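Local coordinates for diadenosine tetraphosphatase, putative (Trypanosoma brucei, PDB 2QJC), which probably hydrolyses diadenosine tetraphosphate or related phosphoesters as a metallophosphatase with two manganese ions bound in its active site, at residues A[9-23]-A[127-139]. Residues are numbered along the deposited sequence; the frame is centred on the assembly and turned at random.
Sequences ANVVTLPNVTGRVII and PHIIRIPAHNVMV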
loop_
_atom_site.group_PDB
_atom_site.type_symbol
_atom_site.label_atom_id
_atom_site.label_comp_id
_atom_site.label_asym_id
_atom_site.label_seq_id
_atom_site.Cartn_x
_atom_site.Cartn_y
_atom_site.Cartn_z
ATOM N N ALA A 9 -14.074 -0.111 -7.132
ATOM C CA ALA A 9 -13.122 0.339 -6.121
ATOM C C ALA A 9 -13.207 1.856 -5.945
ATOM O O ALA A 9 -13.365 2.595 -6.915
ATOM C CB ALA A 9 -11.706 -0.067 -6.530
ATOM N N ASN A 10 -13.086 2.312 -4.704
ATOM C CA ASN A 10 -13.172 3.739 -4.385
ATOM C C ASN A 10 -11.879 4.514 -4.647
ATOM O O ASN A 10 -10.801 4.135 -4.171
ATOM C CB ASN A 10 -13.614 3.903 -2.927
ATOM C CG ASN A 10 -14.998 3.312 -2.671
ATOM O OD1 ASN A 10 -15.378 3.043 -1.529
ATOM N ND2 ASN A 10 -15.760 3.114 -3.744
ATOM N N VAL A 11 -12.010 5.607 -5.397
ATOM C CA VAL A 11 -10.884 6.460 -5.774
ATOM C C VAL A 11 -10.895 7.856 -5.136
ATOM O O VAL A 11 -11.909 8.552 -5.148
ATOM C CB VAL A 11 -10.830 6.648 -7.319
ATOM C CG1 VAL A 11 -9.620 7.477 -7.702
ATOM C CG2 VAL A 11 -10.790 5.290 -8.018
ATOM N N VAL A 12 -9.749 8.254 -4.589
ATOM C CA VAL A 12 -9.584 9.569 -3.968
ATOM C C VAL A 12 -8.521 10.341 -4.759
ATOM O O VAL A 12 -7.453 9.805 -5.060
ATOM C CB VAL A 12 -9.143 9.432 -2.481
ATOM C CG1 VAL A 12 -8.570 10.741 -1.962
ATOM C CG2 VAL A 12 -10.327 9.030 -1.637
ATOM N N THR A 13 -8.823 11.589 -5.106
ATOM C CA THR A 13 -7.895 12.425 -5.864
ATOM C C THR A 13 -7.426 13.642 -5.061
ATOM O O THR A 13 -8.230 14.339 -4.443
ATOM C CB THR A 13 -8.545 12.891 -7.184
ATOM O OG1 THR A 13 -8.839 11.744 -7.990
ATOM C CG2 THR A 13 -7.616 13.817 -7.953
ATOM N N LEU A 14 -6.118 13.890 -5.082
ATOM C CA LEU A 14 -5.523 15.004 -4.348
ATOM C C LEU A 14 -4.783 15.985 -5.275
ATOM O O LEU A 14 -3.551 16.009 -5.320
ATOM C CB LEU A 14 -4.566 14.442 -3.289
ATOM C CG LEU A 14 -5.209 13.493 -2.266
ATOM C CD1 LEU A 14 -4.130 12.786 -1.447
ATOM C CD2 LEU A 14 -6.138 14.286 -1.349
ATOM N N PRO A 15 -5.531 16.809 -6.028
ATOM C CA PRO A 15 -4.933 17.779 -6.950
ATOM C C PRO A 15 -4.075 18.871 -6.317
ATOM O O PRO A 15 -3.147 19.383 -6.950
ATOM C CB PRO A 15 -6.147 18.350 -7.680
ATOM C CG PRO A 15 -7.228 18.251 -6.663
ATOM C CD PRO A 15 -7.001 16.880 -6.085
ATOM N N ASN A 16 -4.376 19.210 -5.067
ATOM C CA ASN A 16 -3.656 20.260 -4.351
ATOM C C ASN A 16 -2.335 19.838 -3.712
ATOM O O ASN A 16 -1.577 20.688 -3.251
ATOM C CB ASN A 16 -4.563 20.860 -3.277
ATOM C CG ASN A 16 -5.695 21.687 -3.863
ATOM O OD1 ASN A 16 -6.277 21.335 -4.889
ATOM N ND2 ASN A 16 -6.020 22.793 -3.199
ATOM N N VAL A 17 -2.055 18.539 -3.668
ATOM C CA VAL A 17 -0.801 18.076 -3.072
ATOM C C VAL A 17 0.335 18.215 -4.082
ATOM O O VAL A 17 0.563 17.333 -4.912
ATOM C CB VAL A 17 -0.924 16.607 -2.596
ATOM C CG1 VAL A 17 0.422 16.097 -2.069
ATOM C CG2 VAL A 17 -1.983 16.513 -1.497
ATOM N N THR A 18 1.040 19.339 -4.001
ATOM C CA THR A 18 2.148 19.644 -4.901
ATOM C C THR A 18 3.491 19.649 -4.173
ATOM O O THR A 18 4.541 19.785 -4.796
ATOM C CB THR A 18 1.954 21.028 -5.577
ATOM O OG1 THR A 18 2.004 22.062 -4.582
ATOM C CG2 THR A 18 0.604 21.088 -6.279
ATOM N N GLY A 19 3.451 19.516 -2.852
ATOM C CA GLY A 19 4.678 19.485 -2.086
ATOM C C GLY A 19 5.302 18.102 -2.164
ATOM O O GLY A 19 4.925 17.283 -3.002
ATOM N N ARG A 20 6.261 17.844 -1.284
ATOM C CA ARG A 20 6.961 16.570 -1.228
ATOM C C ARG A 20 6.019 15.461 -0.733
ATOM O O ARG A 20 5.284 15.646 0.242
ATOM C CB ARG A 20 8.142 16.729 -0.286
ATOM C CG ARG A 20 9.154 15.619 -0.256
ATOM C CD ARG A 20 9.968 15.819 1.019
ATOM N NE ARG A 20 11.103 14.922 1.129
ATOM C CZ ARG A 20 11.675 14.593 2.280
ATOM N NH1 ARG A 20 11.210 15.084 3.425
ATOM N NH2 ARG A 20 12.720 13.779 2.279
ATOM N N VAL A 21 6.042 14.310 -1.405
ATOM C CA VAL A 21 5.179 13.191 -1.030
ATOM C C VAL A 21 5.969 11.917 -0.726
ATOM O O VAL A 21 6.835 11.509 -1.493
ATOM C CB VAL A 21 4.148 12.895 -2.145
ATOM C CG1 VAL A 21 3.296 11.664 -1.771
ATOM C CG2 VAL A 21 3.255 14.107 -2.350
ATOM N N ILE A 22 5.645 11.290 0.402
ATOM C CA ILE A 22 6.316 10.079 0.840
ATOM C C ILE A 22 5.327 8.910 0.870
ATOM O O ILE A 22 4.323 8.944 1.574
ATOM C CB ILE A 22 6.944 10.308 2.233
ATOM C CG1 ILE A 22 8.010 11.408 2.126
ATOM C CG2 ILE A 22 7.575 9.029 2.754
ATOM C CD1 ILE A 22 8.546 11.865 3.446
ATOM N N ILE A 23 5.620 7.884 0.081
ATOM C CA ILE A 23 4.769 6.704 -0.025
ATOM C C ILE A 23 5.512 5.505 0.561
ATOM O O ILE A 23 6.616 5.158 0.109
ATOM C CB ILE A 23 4.398 6.446 -1.504
ATOM C CG1 ILE A 23 3.788 7.725 -2.097
ATOM C CG2 ILE A 23 3.410 5.283 -1.605
ATOM C CD1 ILE A 23 3.538 7.668 -3.585
ATOM N N PRO A 127 -9.667 4.591 1.164
ATOM C CA PRO A 127 -10.085 4.320 -0.211
ATOM C C PRO A 127 -9.212 3.178 -0.745
ATOM O O PRO A 127 -8.282 2.726 -0.068
ATOM C CB PRO A 127 -9.805 5.639 -0.920
ATOM C CG PRO A 127 -8.541 6.091 -0.256
ATOM C CD PRO A 127 -8.796 5.781 1.226
ATOM N N HIS A 128 -9.508 2.716 -1.953
ATOM C CA HIS A 128 -8.738 1.638 -2.562
ATOM C C HIS A 128 -7.614 2.220 -3.414
ATOM O O HIS A 128 -6.538 1.624 -3.545
ATOM C CB HIS A 128 -9.646 0.785 -3.450
ATOM C CG HIS A 128 -10.766 0.120 -2.714
ATOM N ND1 HIS A 128 -10.586 -1.013 -1.949
ATOM C CD2 HIS A 128 -12.080 0.433 -2.620
ATOM C CE1 HIS A 128 -11.742 -1.370 -1.416
ATOM N NE2 HIS A 128 -12.665 -0.509 -1.808
ATOM N N ILE A 129 -7.877 3.387 -3.992
ATOM C CA ILE A 129 -6.920 4.047 -4.867
ATOM C C ILE A 129 -6.796 5.537 -4.577
ATOM O O ILE A 129 -7.791 6.210 -4.329
ATOM C CB ILE A 129 -7.341 3.875 -6.344
ATOM C CG1 ILE A 129 -7.420 2.386 -6.685
ATOM C CG2 ILE A 129 -6.357 4.593 -7.267
ATOM C CD1 ILE A 129 -8.095 2.092 -8.008
ATOM N N ILE A 130 -5.570 6.047 -4.611
ATOM C CA ILE A 130 -5.334 7.472 -4.396
ATOM C C ILE A 130 -4.519 8.024 -5.558
ATOM O O ILE A 130 -3.458 7.487 -5.898
ATOM C CB ILE A 130 -4.584 7.745 -3.065
ATOM C CG1 ILE A 130 -5.477 7.366 -1.883
ATOM C CG2 ILE A 130 -4.197 9.235 -2.965
ATOM C CD1 ILE A 130 -4.781 7.471 -0.536
ATOM N N ARG A 131 -5.031 9.082 -6.183
ATOM C CA ARG A 131 -4.347 9.720 -7.303
ATOM C C ARG A 131 -3.659 11.002 -6.821
ATOM O O ARG A 131 -4.277 11.826 -6.139
ATOM C CB ARG A 131 -5.342 10.069 -8.420
ATOM C CG ARG A 131 -6.164 8.903 -8.937
ATOM C CD ARG A 131 -7.002 9.300 -10.162
ATOM N NE ARG A 131 -6.241 9.178 -11.403
ATOM C CZ ARG A 131 -6.745 9.367 -12.621
ATOM N NH1 ARG A 131 -8.019 9.700 -12.771
ATOM N NH2 ARG A 131 -5.980 9.193 -13.693
ATOM N N ILE A 132 -2.386 11.157 -7.179
ATOM C CA ILE A 132 -1.576 12.327 -6.807
ATOM C C ILE A 132 -1.055 12.871 -8.138
ATOM O O ILE A 132 0.126 12.708 -8.483
ATOM C CB ILE A 132 -0.383 11.913 -5.904
ATOM C CG1 ILE A 132 -0.901 11.161 -4.678
ATOM C CG2 ILE A 132 0.402 13.153 -5.456
ATOM C CD1 ILE A 132 0.174 10.390 -3.939
ATOM N N PRO A 133 -1.942 13.530 -8.902
ATOM C CA PRO A 133 -1.649 14.108 -10.219
ATOM C C PRO A 133 -0.468 15.064 -10.362
ATOM O O PRO A 133 0.191 15.074 -11.399
ATOM C CB PRO A 133 -2.988 14.730 -10.632
ATOM C CG PRO A 133 -3.634 15.073 -9.314
ATOM C CD PRO A 133 -3.307 13.877 -8.460
ATOM N N ALA A 134 -0.182 15.854 -9.335
ATOM C CA ALA A 134 0.934 16.792 -9.412
ATOM C C ALA A 134 2.264 16.078 -9.684
ATOM O O ALA A 134 3.166 16.629 -10.328
ATOM C CB ALA A 134 1.026 17.596 -8.116
ATOM N N HIS A 135 2.375 14.850 -9.187
ATOM C CA HIS A 135 3.585 14.053 -9.351
ATOM C C HIS A 135 3.378 12.904 -10.333
ATOM O O HIS A 135 4.250 12.042 -10.482
ATOM C CB HIS A 135 4.013 13.496 -7.986
ATOM C CG HIS A 135 4.464 14.548 -7.017
ATOM N ND1 HIS A 135 5.579 15.330 -7.235
ATOM C CD2 HIS A 135 3.940 14.961 -5.837
ATOM C CE1 HIS A 135 5.720 16.183 -6.235
ATOM N NE2 HIS A 135 4.739 15.980 -5.373
ATOM N N ASN A 136 2.224 12.912 -11.003
ATOM C CA ASN A 136 1.836 11.877 -11.958
ATOM C C ASN A 136 1.980 10.480 -11.332
ATOM O O ASN A 136 2.585 9.581 -11.910
ATOM C CB ASN A 136 2.669 11.974 -13.243
ATOM C CG ASN A 136 2.180 11.026 -14.326
ATOM O OD1 ASN A 136 0.972 10.852 -14.519
ATOM N ND2 ASN A 136 3.110 10.418 -15.045
ATOM N N VAL A 137 1.397 10.316 -10.147
ATOM C CA VAL A 137 1.445 9.055 -9.409
ATOM C C VAL A 137 0.056 8.530 -9.029
ATOM O O VAL A 137 -0.897 9.300 -8.902
ATOM C CB VAL A 137 2.297 9.236 -8.112
ATOM C CG1 VAL A 137 1.947 8.176 -7.074
ATOM C CG2 VAL A 137 3.778 9.155 -8.455
HETATM N N MSE A 138 -0.052 7.212 -8.867
HETATM C CA MSE A 138 -1.295 6.564 -8.441
HETATM C C MSE A 138 -0.945 5.435 -7.459
HETATM O O MSE A 138 -0.063 4.606 -7.728
HETATM C CB MSE A 138 -2.081 5.999 -9.633
HETATM C CG MSE A 138 -2.657 7.070 -10.567
HETATM SE SE MSE A 138 -4.178 6.477 -11.645
HETATM C CE MSE A 138 -3.300 5.184 -12.770
ATOM N N VAL A 139 -1.631 5.408 -6.322
ATOM C CA VAL A 139 -1.370 4.405 -5.296
ATOM C C VAL A 139 -2.508 3.393 -5.144
ATOM O O VAL A 139 -3.675 3.770 -5.029
ATOM C CB VAL A 139 -1.115 5.103 -3.910
ATOM C CG1 VAL A 139 -0.760 4.073 -2.842
ATOM C CG2 VAL A 139 0.002 6.132 -4.037
#
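Strand 11-13 pairs in parallel with strand 129-132 as the outermost strand of one sheet, and the chain then crosses to the second sheet, where Val21 and Ile23 face the antiparallel hairpin of 129-132 and 137-140. Val12 sits between two partners: its N donates to Ile129 O (2.8 Å) and its O accepts from Arg131 N (2.8 Å), both nearly straight. At the start of the pairing Asn10 O takes two N-H groups, those of His128 and Ile129. The beta-branched Val11, Val12, Ile129 and Ile130 suit extended strands. On one face Val11 CG1, anti to the backbone N (chi1 -177°), meets the methylene stem of Arg131 at CG (3.9 Å), leaving the guanidinium to lead away toward Glu198, a long, weak ion pair. Val12 and Ile130 point to the other face; Val12 CG2 packs against Pro127 CB at 3.5 Å, and Ile130 CG2 against Leu14 CD1. Between the sheets Ile132 CD1 meets Val21 CG1 tip to tip at 4.0 Å, while Ile23 CD1 reaches Val137 CG1 and Val139 CG2, an apolar seam that Phe236 extends. Beside the G1 bulge of Asn136 and Val137 opposite Ile132, His135 NE2 gives a 2.7 Å hydrogen bond to Gly19 O, almost in the ring plane, which should help set the ring's rotation. Two facing mixed sheets, with manganese ligand His141 just beyond strand 137-140, are characteristic of the calcineurin-like metallophosphoesterase beta sandwich.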